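PDB 3H74: pyridoxal kinase from Lactobacillus plantarum, which probably transfers the gamma-phosphate of ATP to the 5'-hydroxyl of pyridoxal, making the cofactor pyridoxal 5'-phosphate. Local coordinates for residues 106-110 with 124-128. Sequence-based numbering, arbitrary orientation.
Sequences VDPVL and YVAAM
Pro108 comes nearest to Met128, their CA atoms 6.6 Å apart, where the loop leaving strand 103-106 makes an inverse gamma turn centred on the proline and passes helix 122-131. The turn is closed by the 2.8 Å bond from Val109 N to Asp107 O. Met128, a selenomethionine, reaches across from the helix: with CG swung opposite the backbone N (chi1 -171°), the chain heads for the loop, and bends at chi2 and chi3 lay SE against the proline. Met128 CG meets Pro108 CB at 3.8 Å, while Met128 SE rests 3.7 Å from Pro108 CA; Val106 CG1 touches the same SE more loosely, at 4.2 Å. Further along the loop, Leu110 CD2 comes obliquely to the Tyr124 ring, 3.5 Å from Tyr124 CD2, and also packs against Met128 CB and Val125. The ring turns its edge to Val109 O, and a water, also in the ring plane, links Val109 O to Tyr124 OH, donating to the carbonyl at 2.8 Å and hydrogen-bonded to the hydroxyl at 2.6 Å. Gly84 N also bonds this hydroxyl, so two partners hold the polar end of a buried tyrosine. Leu148 of helix 142-149 touches Pro108, Leu110 and Met128. This is core packing of the ribokinase-like alpha/beta fold, joining the loop at the end of a central parallel strand to a helix beside the sheet; a sulfate close to Val109 may mark a nearby pocket.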
ATOM      1  N   VAL A 106      -1.127   3.094  -5.583  1.00  5.93           N
ATOM      2  CA  VAL A 106       0.104   3.457  -4.890  1.00  6.04           C
ATOM      3  C   VAL A 106      -0.167   3.682  -3.408  1.00  5.89           C
ATOM      4  O   VAL A 106      -1.059   4.452  -3.034  1.00  6.05           O
ATOM      5  CB  VAL A 106       0.764   4.717  -5.497  1.00  6.06           C
ATOM      6  CG1 VAL A 106       2.023   5.088  -4.741  1.00  7.05           C
ATOM      7  CG2 VAL A 106       1.084   4.498  -6.956  1.00  6.56           C
ATOM      8  N   ASP A 107       0.588   2.979  -2.570  1.00  5.88           N
ATOM      9  CA  ASP A 107       0.627   3.267  -1.146  1.00  6.22           C
ATOM     10  C   ASP A 107       1.784   4.256  -0.962  1.00  6.45           C
ATOM     11  O   ASP A 107       2.947   3.874  -1.103  1.00  6.47           O
ATOM     12  CB  ASP A 107       0.854   1.979  -0.347  1.00  6.19           C
ATOM     13  CG  ASP A 107       0.810   2.208   1.136  1.00  6.94           C
ATOM     14  OD1 ASP A 107       0.871   3.387   1.557  1.00  7.38           O
ATOM     15  OD2 ASP A 107       0.733   1.209   1.887  1.00  7.95           O
ATOM     16  N   PRO A 108       1.474   5.544  -0.705  1.00  6.36           N
ATOM     17  CA  PRO A 108       2.510   6.577  -0.697  1.00  6.86           C
ATOM     18  C   PRO A 108       3.239   6.612   0.643  1.00  6.82           C
ATOM     19  O   PRO A 108       3.054   7.521   1.447  1.00  7.72           O
ATOM     20  CB  PRO A 108       1.708   7.858  -0.919  1.00  7.35           C
ATOM     21  CG  PRO A 108       0.396   7.589  -0.276  1.00  7.73           C
ATOM     22  CD  PRO A 108       0.140   6.103  -0.419  1.00  6.69           C
ATOM     23  N   VAL A 109       4.054   5.590   0.877  1.00  6.30           N
ATOM     24  CA  VAL A 109       4.700   5.398   2.165  1.00  6.87           C
ATOM     25  C   VAL A 109       5.708   6.517   2.415  1.00  6.53           C
ATOM     26  O   VAL A 109       6.698   6.646   1.683  1.00  7.70           O
ATOM     27  CB  VAL A 109       5.385   4.015   2.226  1.00  6.39           C
ATOM     28  CG1 VAL A 109       6.189   3.857   3.511  1.00  8.39           C
ATOM     29  CG2 VAL A 109       4.358   2.900   2.095  1.00  7.73           C
ATOM     30  N   LEU A 110       5.449   7.304   3.459  1.00  6.56           N
ATOM     31  CA  LEU A 110       6.275   8.471   3.793  1.00  7.35           C
ATOM     32  C   LEU A 110       6.509   8.640   5.282  1.00  7.25           C
ATOM     33  O   LEU A 110       7.562   9.117   5.690  1.00  7.94           O
ATOM     34  CB  LEU A 110       5.643   9.773   3.280  1.00  7.81           C
ATOM     35  CG  LEU A 110       5.396   9.963   1.786  1.00  7.32           C
ATOM     36  CD1 LEU A 110       4.515  11.170   1.584  1.00  8.76           C
ATOM     37  CD2 LEU A 110       6.692  10.109   1.003  1.00  8.50           C
ATOM     38  N   TYR A 124      11.972  13.562  -1.140  1.00 11.62           N
ATOM     39  CA  TYR A 124      11.278  12.289  -1.318  1.00 10.67           C
ATOM     40  C   TYR A 124       9.771  12.498  -1.449  1.00 10.18           C
ATOM     41  O   TYR A 124       9.127  11.835  -2.264  1.00  9.87           O
ATOM     42  CB  TYR A 124      11.604  11.305  -0.196  1.00 10.37           C
ATOM     43  CG  TYR A 124      11.117   9.907  -0.501  1.00  9.87           C
ATOM     44  CD1 TYR A 124      11.766   9.115  -1.436  1.00 10.28           C
ATOM     45  CD2 TYR A 124       9.989   9.388   0.129  1.00  9.62           C
ATOM     46  CE1 TYR A 124      11.326   7.837  -1.729  1.00  9.48           C
ATOM     47  CE2 TYR A 124       9.526   8.107  -0.167  1.00  8.79           C
ATOM     48  CZ  TYR A 124      10.202   7.341  -1.093  1.00  9.09           C
ATOM     49  OH  TYR A 124       9.773   6.074  -1.398  1.00  7.86           O
ATOM     50  N   VAL A 125       9.219  13.434  -0.674  1.00 10.09           N
ATOM     51  CA  VAL A 125       7.809  13.792  -0.792  1.00 10.35           C
ATOM     52  C   VAL A 125       7.492  14.283  -2.206  1.00 10.41           C
ATOM     53  O   VAL A 125       6.469  13.916  -2.785  1.00  9.61           O
ATOM     54  CB  VAL A 125       7.391  14.861   0.255  1.00 10.51           C
ATOM     55  CG1 VAL A 125       5.937  15.231   0.094  1.00 11.23           C
ATOM     56  CG2 VAL A 125       7.618  14.334   1.668  1.00 10.55           C
ATOM     57  N   ALA A 126       8.373  15.116  -2.759  1.00 10.55           N
ATOM     58  CA  ALA A 126       8.187  15.623  -4.112  1.00 10.71           C
ATOM     59  C   ALA A 126       8.219  14.487  -5.143  1.00 10.40           C
ATOM     60  O   ALA A 126       7.408  14.460  -6.072  1.00 10.73           O
ATOM     61  CB  ALA A 126       9.228  16.683  -4.432  1.00 11.39           C
ATOM     62  N   ALA A 127       9.144  13.544  -4.968  1.00 10.36           N
ATOM     63  CA  ALA A 127       9.196  12.380  -5.845  1.00  9.89           C
ATOM     64  C   ALA A 127       7.905  11.550  -5.757  1.00  9.56           C
ATOM     65  O   ALA A 127       7.402  11.056  -6.767  1.00  9.21           O
ATOM     66  CB  ALA A 127      10.407  11.528  -5.524  1.00 10.70           C
HETATM   67  N   MSE A 128       7.363  11.427  -4.548  1.00  8.55           N
HETATM   68  CA  MSE A 128       6.124  10.689  -4.338  1.00  8.25           C
HETATM   69  C   MSE A 128       4.945  11.376  -5.035  1.00  8.48           C
HETATM   70  O   MSE A 128       4.086  10.715  -5.616  1.00  7.65           O
HETATM   71  CB  MSE A 128       5.843  10.541  -2.849  1.00  8.29           C
HETATM   72  CG  MSE A 128       4.681   9.604  -2.560  1.00  8.55           C
HETATM   73 SE   MSE A 128       4.881   7.815  -3.322  1.00 12.07          SE
HETATM   74  CE  MSE A 128       6.641   7.397  -2.623  1.00 10.62           C
TER
HETATM   75  O   HOH W   1       7.593   5.010  -0.383  1.00  7.42           O